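Local coordinates for protein putative isocitrate dehydrogenase, NAD-dependent (PDB 6LKY) that probably catalyses the NAD-dependent, magnesium-assisted oxidation of isocitrate, at residues A19-T27 with A330-R338; E120-H128 with E140-S150. The protein carries 1 engineered substitution. All coordinates share one frame; numbering follows the deposited sequence.

Contact 1 (A19-T27 with A330-R338)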
loop_
_atom_site.group_PDB
_atom_site.type_symbol
_atom_site.label_atom_id
_atom_site.label_comp_id
_atom_site.label_asym_id
_atom_site.label_seq_id
_atom_site.Cartn_x
_atom_site.Cartn_y
_atom_site.Cartn_z
ATOM N N ALA A 19 -6.415 -11.166 -27.801
ATOM C CA ALA A 19 -7.538 -11.878 -27.210
ATOM C C ALA A 19 -8.724 -10.944 -27.048
ATOM O O ALA A 19 -9.834 -11.240 -27.510
ATOM C CB ALA A 19 -7.127 -12.495 -25.869
ATOM N N ALA A 20 -8.483 -9.755 -26.487
ATOM C CA ALA A 20 -9.612 -8.892 -26.181
ATOM C C ALA A 20 -10.315 -8.476 -27.460
ATOM O O ALA A 20 -11.549 -8.503 -27.533
ATOM C CB ALA A 20 -9.158 -7.673 -25.384
ATOM N N VAL A 21 -9.542 -8.176 -28.509
ATOM C CA VAL A 21 -10.156 -7.748 -29.760
ATOM C C VAL A 21 -11.111 -8.823 -30.258
ATOM O O VAL A 21 -12.281 -8.541 -30.564
ATOM C CB VAL A 21 -9.067 -7.413 -30.801
ATOM C CG1 VAL A 21 -9.628 -7.465 -32.217
ATOM C CG2 VAL A 21 -8.467 -6.029 -30.514
ATOM N N LYS A 22 -10.673 -10.089 -30.207
ATOM C CA LYS A 22 -11.530 -11.164 -30.694
ATOM C C LYS A 22 -12.834 -11.189 -29.916
ATOM O O LYS A 22 -13.927 -11.200 -30.509
ATOM C CB LYS A 22 -10.801 -12.505 -30.595
ATOM C CG LYS A 22 -9.687 -12.698 -31.629
ATOM C CD LYS A 22 -9.222 -14.155 -31.655
ATOM C CE LYS A 22 -7.703 -14.289 -31.790
ATOM N NZ LYS A 22 -7.188 -13.922 -33.140
ATOM N N VAL A 23 -12.740 -11.069 -28.589
ATOM C CA VAL A 23 -13.938 -11.125 -27.761
ATOM C C VAL A 23 -14.859 -9.971 -28.103
ATOM O O VAL A 23 -16.074 -10.155 -28.273
ATOM C CB VAL A 23 -13.555 -11.130 -26.270
ATOM C CG1 VAL A 23 -14.753 -10.794 -25.406
ATOM C CG2 VAL A 23 -12.972 -12.488 -25.886
ATOM N N ILE A 24 -14.290 -8.778 -28.290
ATOM C CA ILE A 24 -15.134 -7.641 -28.640
ATOM C C ILE A 24 -15.844 -7.918 -29.958
ATOM O O ILE A 24 -17.066 -7.750 -30.076
ATOM C CB ILE A 24 -14.304 -6.345 -28.687
ATOM C CG1 ILE A 24 -13.905 -5.915 -27.264
ATOM C CG2 ILE A 24 -15.076 -5.233 -29.392
ATOM C CD1 ILE A 24 -12.762 -4.902 -27.223
ATOM N N GLU A 25 -15.108 -8.434 -30.945
ATOM C CA GLU A 25 -15.739 -8.649 -32.236
ATOM C C GLU A 25 -16.768 -9.761 -32.148
ATOM O O GLU A 25 -17.761 -9.734 -32.883
ATOM C CB GLU A 25 -14.683 -8.914 -33.307
ATOM C CG GLU A 25 -14.149 -7.602 -33.900
ATOM C CD GLU A 25 -12.806 -7.748 -34.592
ATOM O OE1 GLU A 25 -12.273 -8.878 -34.619
ATOM O OE2 GLU A 25 -12.281 -6.725 -35.095
ATOM N N ALA A 26 -16.584 -10.706 -31.218
ATOM C CA ALA A 26 -17.572 -11.765 -31.075
ATOM C C ALA A 26 -18.930 -11.226 -30.646
ATOM O O ALA A 26 -19.941 -11.892 -30.881
ATOM C CB ALA A 26 -17.087 -12.825 -30.091
ATOM N N THR A 27 -18.981 -10.036 -30.035
ATOM C CA THR A 27 -20.260 -9.485 -29.594
ATOM C C THR A 27 -21.074 -8.897 -30.736
ATOM O O THR A 27 -22.264 -8.627 -30.552
ATOM C CB THR A 27 -20.054 -8.383 -28.551
ATOM O OG1 THR A 27 -19.398 -7.273 -29.177
ATOM C CG2 THR A 27 -19.222 -8.876 -27.382
ATOM N N ALA A 330 -9.102 -17.336 -24.265
ATOM C CA ALA A 330 -9.789 -16.397 -25.144
ATOM C C ALA A 330 -10.858 -17.116 -25.985
ATOM O O ALA A 330 -11.966 -16.602 -26.158
ATOM C CB ALA A 330 -8.779 -15.666 -26.044
ATOM N N GLU A 331 -10.547 -18.303 -26.536
ATOM C CA GLU A 331 -11.534 -19.016 -27.357
ATOM C C GLU A 331 -12.716 -19.456 -26.529
ATOM O O GLU A 331 -13.853 -19.310 -26.975
ATOM C CB GLU A 331 -10.931 -20.222 -28.074
ATOM C CG GLU A 331 -10.843 -20.071 -29.597
ATOM C CD GLU A 331 -12.245 -19.792 -30.204
ATOM O OE1 GLU A 331 -12.376 -18.769 -30.930
ATOM O OE2 GLU A 331 -13.293 -20.484 -29.858
ATOM N N ALA A 332 -12.467 -19.939 -25.300
ATOM C CA ALA A 332 -13.560 -20.282 -24.384
ATOM C C ALA A 332 -14.472 -19.087 -24.131
ATOM O O ALA A 332 -15.712 -19.198 -24.183
ATOM C CB ALA A 332 -13.010 -20.814 -23.056
ATOM N N ILE A 333 -13.870 -17.919 -23.909
ATOM C CA ILE A 333 -14.680 -16.737 -23.668
ATOM C C ILE A 333 -15.449 -16.353 -24.927
ATOM O O ILE A 333 -16.600 -15.929 -24.837
ATOM C CB ILE A 333 -13.815 -15.577 -23.131
ATOM C CG1 ILE A 333 -13.237 -15.932 -21.759
ATOM C CG2 ILE A 333 -14.661 -14.298 -22.963
ATOM C CD1 ILE A 333 -12.076 -15.045 -21.330
ATOM N N VAL A 334 -14.828 -16.458 -26.107
ATOM C CA VAL A 334 -15.520 -16.137 -27.359
ATOM C C VAL A 334 -16.741 -17.034 -27.531
ATOM O O VAL A 334 -17.864 -16.567 -27.799
ATOM C CB VAL A 334 -14.544 -16.271 -28.548
ATOM C CG1 VAL A 334 -15.294 -16.404 -29.867
ATOM C CG2 VAL A 334 -13.569 -15.084 -28.598
ATOM N N GLU A 335 -16.550 -18.329 -27.288
ATOM C CA GLU A 335 -17.637 -19.283 -27.433
ATOM C C GLU A 335 -18.779 -18.965 -26.471
ATOM O O GLU A 335 -19.956 -19.072 -26.843
ATOM C CB GLU A 335 -17.103 -20.697 -27.199
ATOM C CG GLU A 335 -16.206 -21.226 -28.339
ATOM C CD GLU A 335 -15.362 -22.431 -27.942
ATOM O OE1 GLU A 335 -14.473 -22.822 -28.738
ATOM O OE2 GLU A 335 -15.583 -22.979 -26.838
ATOM N N ARG A 336 -18.449 -18.573 -25.222
ATOM C CA ARG A 336 -19.480 -18.212 -24.239
ATOM C C ARG A 336 -20.161 -16.888 -24.562
ATOM O O ARG A 336 -21.385 -16.766 -24.416
ATOM C CB ARG A 336 -18.878 -18.139 -22.840
ATOM C CG ARG A 336 -18.378 -19.444 -22.324
ATOM C CD ARG A 336 -19.433 -20.144 -21.504
ATOM N NE ARG A 336 -20.301 -20.980 -22.323
ATOM C CZ ARG A 336 -21.485 -21.441 -21.933
ATOM N NH1 ARG A 336 -21.957 -21.142 -20.729
ATOM N NH2 ARG A 336 -22.197 -22.209 -22.750
ATOM N N VAL A 337 -19.398 -15.897 -25.037
ATOM C CA VAL A 337 -19.989 -14.628 -25.448
ATOM C C VAL A 337 -21.062 -14.929 -26.449
ATOM O O VAL A 337 -22.046 -14.190 -26.611
ATOM C CB VAL A 337 -18.939 -13.700 -26.102
ATOM C CG1 VAL A 337 -19.620 -12.595 -26.947
ATOM C CG2 VAL A 337 -18.028 -13.069 -25.088
ATOM N N ARG A 338 -20.838 -15.991 -27.191
ATOM C CA ARG A 338 -21.391 -15.980 -28.509
ATOM C C ARG A 338 -22.655 -16.848 -28.510
ATOM O O ARG A 338 -23.332 -16.956 -29.520
ATOM C CB ARG A 338 -20.179 -16.284 -29.397
ATOM C CG ARG A 338 -20.240 -16.107 -30.771
ATOM C CD ARG A 338 -20.463 -17.203 -31.874
ATOM N NE ARG A 338 -19.959 -16.217 -32.692
ATOM C CZ ARG A 338 -20.491 -16.070 -33.835
ATOM N NH1 ARG A 338 -20.351 -15.065 -34.711
ATOM N NH2 ARG A 338 -21.300 -17.015 -33.960
#
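Val23 fits as a knob into a hole formed by Ala330, Ile333, Val334 and Val337, joining two helices whose short segments run nearly parallel, 11° apart, with axes 9.1 Å from each other. The contact is apolar throughout, and no hydrogen bond crosses it. The two branches of Val23 divide the hole: CG2, anti to the carbonyl carbon, lies 3.8 Å from CG2 of Ile333 and also meets CG2 of Val334, while CG1 reaches CG2 of Val337. Small residues flank this knob. At the N-terminal end the methyls of Ala19 and Ala330 meet, CB to CB, at 3.6 Å; farther along, Ala26 CB rests against the CG1 methyls of both Val334 and Val337, 4.0 Å from each.

The one side-chain hydrogen bond within the two segments is local to 19-27. Thr27 OG1 donates to Ile24 O at 2.5 Å, in the carbonyl plane, and the same oxygen accepts from Thr27 N; meanwhile Thr27 CG2 packs on CG1 of Val337. A valine in place of Thr27 would probably leave Ile24 O with the backbone N of this residue but without its hydroxyl donor.

Helix 278-290 lies against the pair, its Ile281 touching both Val23 and Ile333. On helix 294-310, Arg299 bonds to the carbonyl oxygens of Thr27 and Val337, while Ile24 faces strands 31-35 and 63-66.

Contact 2 (E120-H128 with E140-S150); sequences EGLYAGIEH and ESIAVVTRKGS
The base of the beta hairpin formed by strands 127-132 and 135-146 is an antiparallel ladder broken by the overlapping type II' and type I turns of Glu120-Ala124. At its regular end His128 and Glu140 form a hydrogen-bonded pair, with His128 N to Glu140 O and Glu140 N to His128 O both 2.9 Å. Ile142 N then donates to Ile126 O, and water 2 continues the link, accepting from Ile126 N and donating to Ile142 O. Within the turns, Gly121 makes a single antiparallel hydrogen-bonded bridge with Val144: Gly121 N meets Val144 O at 2.6 Å in the carbonyl plane, whereas Val144 N approaches Gly121 O from above its plane.

Apolar groups fill in between. Ile126 CD1 touches Val144 CG2 at 3.7 Å, the two side chains nearly perpendicular, and Leu122 CG lies equally close to Ala143 CB.

Two carboxylates carry the polar side-chain contacts. With CG between the backbone N and carbonyl carbon (chi1 50°) and the chain extended beyond it, Glu120 reaches Thr146, the N-cap of helix 147-163. Thr146 OG1 donates to the syn lone pair of Glu120 OE1 at 2.8 Å, and Thr146 N reaches Glu120 OE2 at 3.1 Å from above the carboxylate plane. Ser141 OG donates to the anti lone pair of Glu127 OE1 at 2.6 Å.

Thr146 OG1 also accepts from Gly149 N, so Glu120 fixes the capping hydroxyl as a second-shell partner, and its negative charge at the helix N-terminus is probably favourable. Glu127 gains a salt bridge to Arg78 and a hydrogen bond from Cys180 N of the second subunit, tying the hairpin to the dimer interface.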
loop_
_atom_site.group_PDB
_atom_site.type_symbol
_atom_site.label_atom_id
_atom_site.label_comp_id
_atom_site.label_asym_id
_atom_site.label_seq_id
_atom_site.Cartn_x
_atom_site.Cartn_y
_atom_site.Cartn_z
ATOM N N GLU A 120 -1.940 14.199 -11.107
ATOM C CA GLU A 120 -0.952 14.948 -10.322
ATOM C C GLU A 120 -0.437 14.126 -9.132
ATOM O O GLU A 120 -0.128 12.937 -9.291
ATOM C CB GLU A 120 -1.548 16.299 -9.881
ATOM C CG GLU A 120 -2.937 16.204 -9.219
ATOM C CD GLU A 120 -3.534 17.565 -8.822
ATOM O OE1 GLU A 120 -3.293 18.564 -9.543
ATOM O OE2 GLU A 120 -4.269 17.635 -7.802
ATOM N N GLY A 121 -0.320 14.731 -7.945
ATOM C CA GLY A 121 0.266 14.010 -6.814
ATOM C C GLY A 121 1.725 13.686 -7.077
ATOM O O GLY A 121 2.473 14.501 -7.635
ATOM N N LEU A 122 2.137 12.469 -6.711
ATOM C CA LEU A 122 3.527 12.067 -6.931
ATOM C C LEU A 122 3.811 11.666 -8.381
ATOM O O LEU A 122 4.936 11.249 -8.687
ATOM C CB LEU A 122 3.914 10.924 -5.989
ATOM C CG LEU A 122 4.258 11.299 -4.541
ATOM C CD1 LEU A 122 4.104 10.112 -3.639
ATOM C CD2 LEU A 122 5.658 11.854 -4.408
ATOM N N TYR A 123 2.844 11.824 -9.284
ATOM C CA TYR A 123 3.046 11.552 -10.701
ATOM C C TYR A 123 3.244 12.825 -11.501
ATOM O O TYR A 123 3.281 12.779 -12.735
ATOM C CB TYR A 123 1.858 10.762 -11.266
ATOM C CG TYR A 123 1.828 9.322 -10.819
ATOM C CD1 TYR A 123 1.819 9.000 -9.469
ATOM C CD2 TYR A 123 1.770 8.284 -11.744
ATOM C CE1 TYR A 123 1.779 7.680 -9.047
ATOM C CE2 TYR A 123 1.735 6.956 -11.337
ATOM C CZ TYR A 123 1.741 6.664 -9.980
ATOM O OH TYR A 123 1.708 5.361 -9.540
ATOM N N ALA A 124 3.383 13.962 -10.821
ATOM C CA ALA A 124 3.579 15.237 -11.498
ATOM C C ALA A 124 4.848 15.275 -12.339
ATOM O O ALA A 124 4.966 16.135 -13.212
ATOM C CB ALA A 124 3.607 16.362 -10.465
ATOM N N GLY A 125 5.808 14.382 -12.104
ATOM C CA GLY A 125 7.014 14.428 -12.906
ATOM C C GLY A 125 8.015 15.473 -12.457
ATOM O O GLY A 125 8.817 15.950 -13.273
ATOM N N ILE A 126 7.996 15.845 -11.180
ATOM C CA ILE A 126 8.845 16.910 -10.653
ATOM C C ILE A 126 9.818 16.277 -9.673
ATOM O O ILE A 126 9.433 15.897 -8.557
ATOM C CB ILE A 126 8.014 18.023 -10.004
ATOM C CG1 ILE A 126 7.058 18.620 -11.054
ATOM C CG2 ILE A 126 8.913 19.116 -9.424
ATOM C CD1 ILE A 126 5.917 19.422 -10.458
ATOM N N GLU A 127 11.078 16.151 -10.093
ATOM C CA GLU A 127 12.120 15.535 -9.274
ATOM C C GLU A 127 13.475 16.067 -9.685
ATOM O O GLU A 127 13.663 16.520 -10.814
ATOM C CB GLU A 127 12.231 14.024 -9.437
ATOM C CG GLU A 127 11.018 13.215 -9.661
ATOM C CD GLU A 127 11.418 11.755 -9.787
ATOM O OE1 GLU A 127 11.605 11.126 -8.731
ATOM O OE2 GLU A 127 11.585 11.257 -10.926
ATOM N N HIS A 128 14.449 15.868 -8.802
ATOM C CA HIS A 128 15.813 16.225 -9.151
ATOM C C HIS A 128 16.779 15.476 -8.248
ATOM O O HIS A 128 16.421 15.049 -7.152
ATOM C CB HIS A 128 16.037 17.732 -9.035
ATOM C CG HIS A 128 15.662 18.297 -7.699
ATOM N ND1 HIS A 128 16.589 18.549 -6.707
ATOM C CD2 HIS A 128 14.465 18.681 -7.199
ATOM C CE1 HIS A 128 15.973 19.055 -5.651
ATOM N NE2 HIS A 128 14.684 19.148 -5.926
ATOM N N GLU A 140 15.297 14.392 -4.609
ATOM C CA GLU A 140 14.004 14.874 -4.141
ATOM C C GLU A 140 12.936 14.652 -5.197
ATOM O O GLU A 140 13.194 14.722 -6.400
ATOM C CB GLU A 140 14.050 16.363 -3.771
ATOM C CG GLU A 140 14.940 16.600 -2.562
ATOM C CD GLU A 140 14.889 18.008 -2.056
ATOM O OE1 GLU A 140 15.393 18.242 -0.934
ATOM O OE2 GLU A 140 14.356 18.875 -2.782
ATOM N N SER A 141 11.723 14.383 -4.718
ATOM C CA SER A 141 10.540 14.205 -5.545
ATOM C C SER A 141 9.415 15.011 -4.925
ATOM O O SER A 141 9.230 14.993 -3.703
ATOM C CB SER A 141 10.131 12.728 -5.647
ATOM O OG SER A 141 11.120 11.960 -6.322
ATOM N N ILE A 142 8.666 15.718 -5.760
ATOM C CA ILE A 142 7.659 16.656 -5.288
ATOM C C ILE A 142 6.286 16.105 -5.643
ATOM O O ILE A 142 6.001 15.836 -6.813
ATOM C CB ILE A 142 7.887 18.053 -5.890
ATOM C CG1 ILE A 142 9.272 18.575 -5.468
ATOM C CG2 ILE A 142 6.758 19.024 -5.492
ATOM C CD1 ILE A 142 9.516 20.027 -5.819
ATOM N N ALA A 143 5.430 15.936 -4.644
ATOM C CA ALA A 143 4.019 15.651 -4.894
ATOM C C ALA A 143 3.258 16.967 -5.019
ATOM O O ALA A 143 3.475 17.892 -4.235
ATOM C CB ALA A 143 3.436 14.787 -3.779
ATOM N N VAL A 144 2.397 17.066 -6.023
ATOM C CA VAL A 144 1.625 18.281 -6.276
ATOM C C VAL A 144 0.139 17.973 -6.141
ATOM O O VAL A 144 -0.372 17.057 -6.793
ATOM C CB VAL A 144 1.926 18.872 -7.668
ATOM C CG1 VAL A 144 0.962 20.030 -7.966
ATOM C CG2 VAL A 144 3.363 19.360 -7.720
ATOM N N VAL A 145 -0.546 18.739 -5.295
ATOM C CA VAL A 145 -1.997 18.698 -5.173
ATOM C C VAL A 145 -2.521 20.102 -5.427
ATOM O O VAL A 145 -2.101 21.049 -4.752
ATOM C CB VAL A 145 -2.431 18.202 -3.782
ATOM C CG1 VAL A 145 -3.932 18.394 -3.585
ATOM C CG2 VAL A 145 -2.030 16.745 -3.593
ATOM N N THR A 146 -3.438 20.231 -6.389
ATOM C CA THR A 146 -4.132 21.480 -6.682
ATOM C C THR A 146 -5.561 21.402 -6.164
ATOM O O THR A 146 -6.141 20.313 -6.050
ATOM C CB THR A 146 -4.186 21.794 -8.189
ATOM O OG1 THR A 146 -4.890 20.747 -8.859
ATOM C CG2 THR A 146 -2.795 21.953 -8.789
ATOM N N ARG A 147 -6.118 22.573 -5.836
ATOM C CA ARG A 147 -7.531 22.644 -5.464
ATOM C C ARG A 147 -8.431 22.077 -6.564
ATOM O O ARG A 147 -9.351 21.299 -6.286
ATOM C CB ARG A 147 -7.919 24.091 -5.132
ATOM C CG ARG A 147 -9.395 24.277 -4.738
ATOM C CD ARG A 147 -9.693 25.713 -4.240
ATOM N NE ARG A 147 -8.943 26.064 -3.034
ATOM C CZ ARG A 147 -9.255 25.642 -1.808
ATOM N NH1 ARG A 147 -10.310 24.862 -1.617
ATOM N NH2 ARG A 147 -8.520 26.005 -0.765
ATOM N N LYS A 148 -8.169 22.420 -7.828
ATOM C CA LYS A 148 -9.162 22.035 -8.823
ATOM C C LYS A 148 -9.024 20.565 -9.208
ATOM O O LYS A 148 -10.044 19.901 -9.449
ATOM C CB LYS A 148 -9.076 22.922 -10.076
ATOM C CG LYS A 148 -8.980 24.432 -9.827
ATOM C CD LYS A 148 -10.347 25.101 -9.598
ATOM C CE LYS A 148 -10.781 25.047 -8.115
ATOM N NZ LYS A 148 -11.937 25.957 -7.795
ATOM N N GLY A 149 -7.799 20.017 -9.176
ATOM C CA GLY A 149 -7.633 18.578 -9.363
ATOM C C GLY A 149 -8.350 17.762 -8.306
ATOM O O GLY A 149 -9.031 16.772 -8.617
ATOM N N SER A 150 -8.240 18.188 -7.043
ATOM C CA SER A 150 -8.919 17.487 -5.957
ATOM C C SER A 150 -10.433 17.589 -6.090
ATOM O O SER A 150 -11.154 16.597 -5.912
ATOM C CB SER A 150 -8.468 18.051 -4.609
ATOM O OG SER A 150 -7.066 18.109 -4.545
HETATM O O HOH W 1 -5.320 15.754 -6.202
HETATM O O HOH W 2 6.627 14.408 -9.048
#

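Contacts 1 and 2 lie on opposite sides of the chain's centre, their own centres 40 Å apart and their nearest atoms about 23 Å apart. In sequence, contact 2 is nested within the loop closed by contact 1, which brings the helix 13-26 near the N-terminus against the C-terminal helix 326-337. Contact 1 is internal to one subunit, whereas strand 140-146 of contact 2 extends its sheet into the second subunit. Contact 1 lies away from the known NAD-binding residues, the side chain of Ala19 being about 10 Å from a bound NAD. In contact 2 the side chain of Glu127 is about 13 Å from a bound NAD and about 10 Å from the side chain of NAD-binding Thr71.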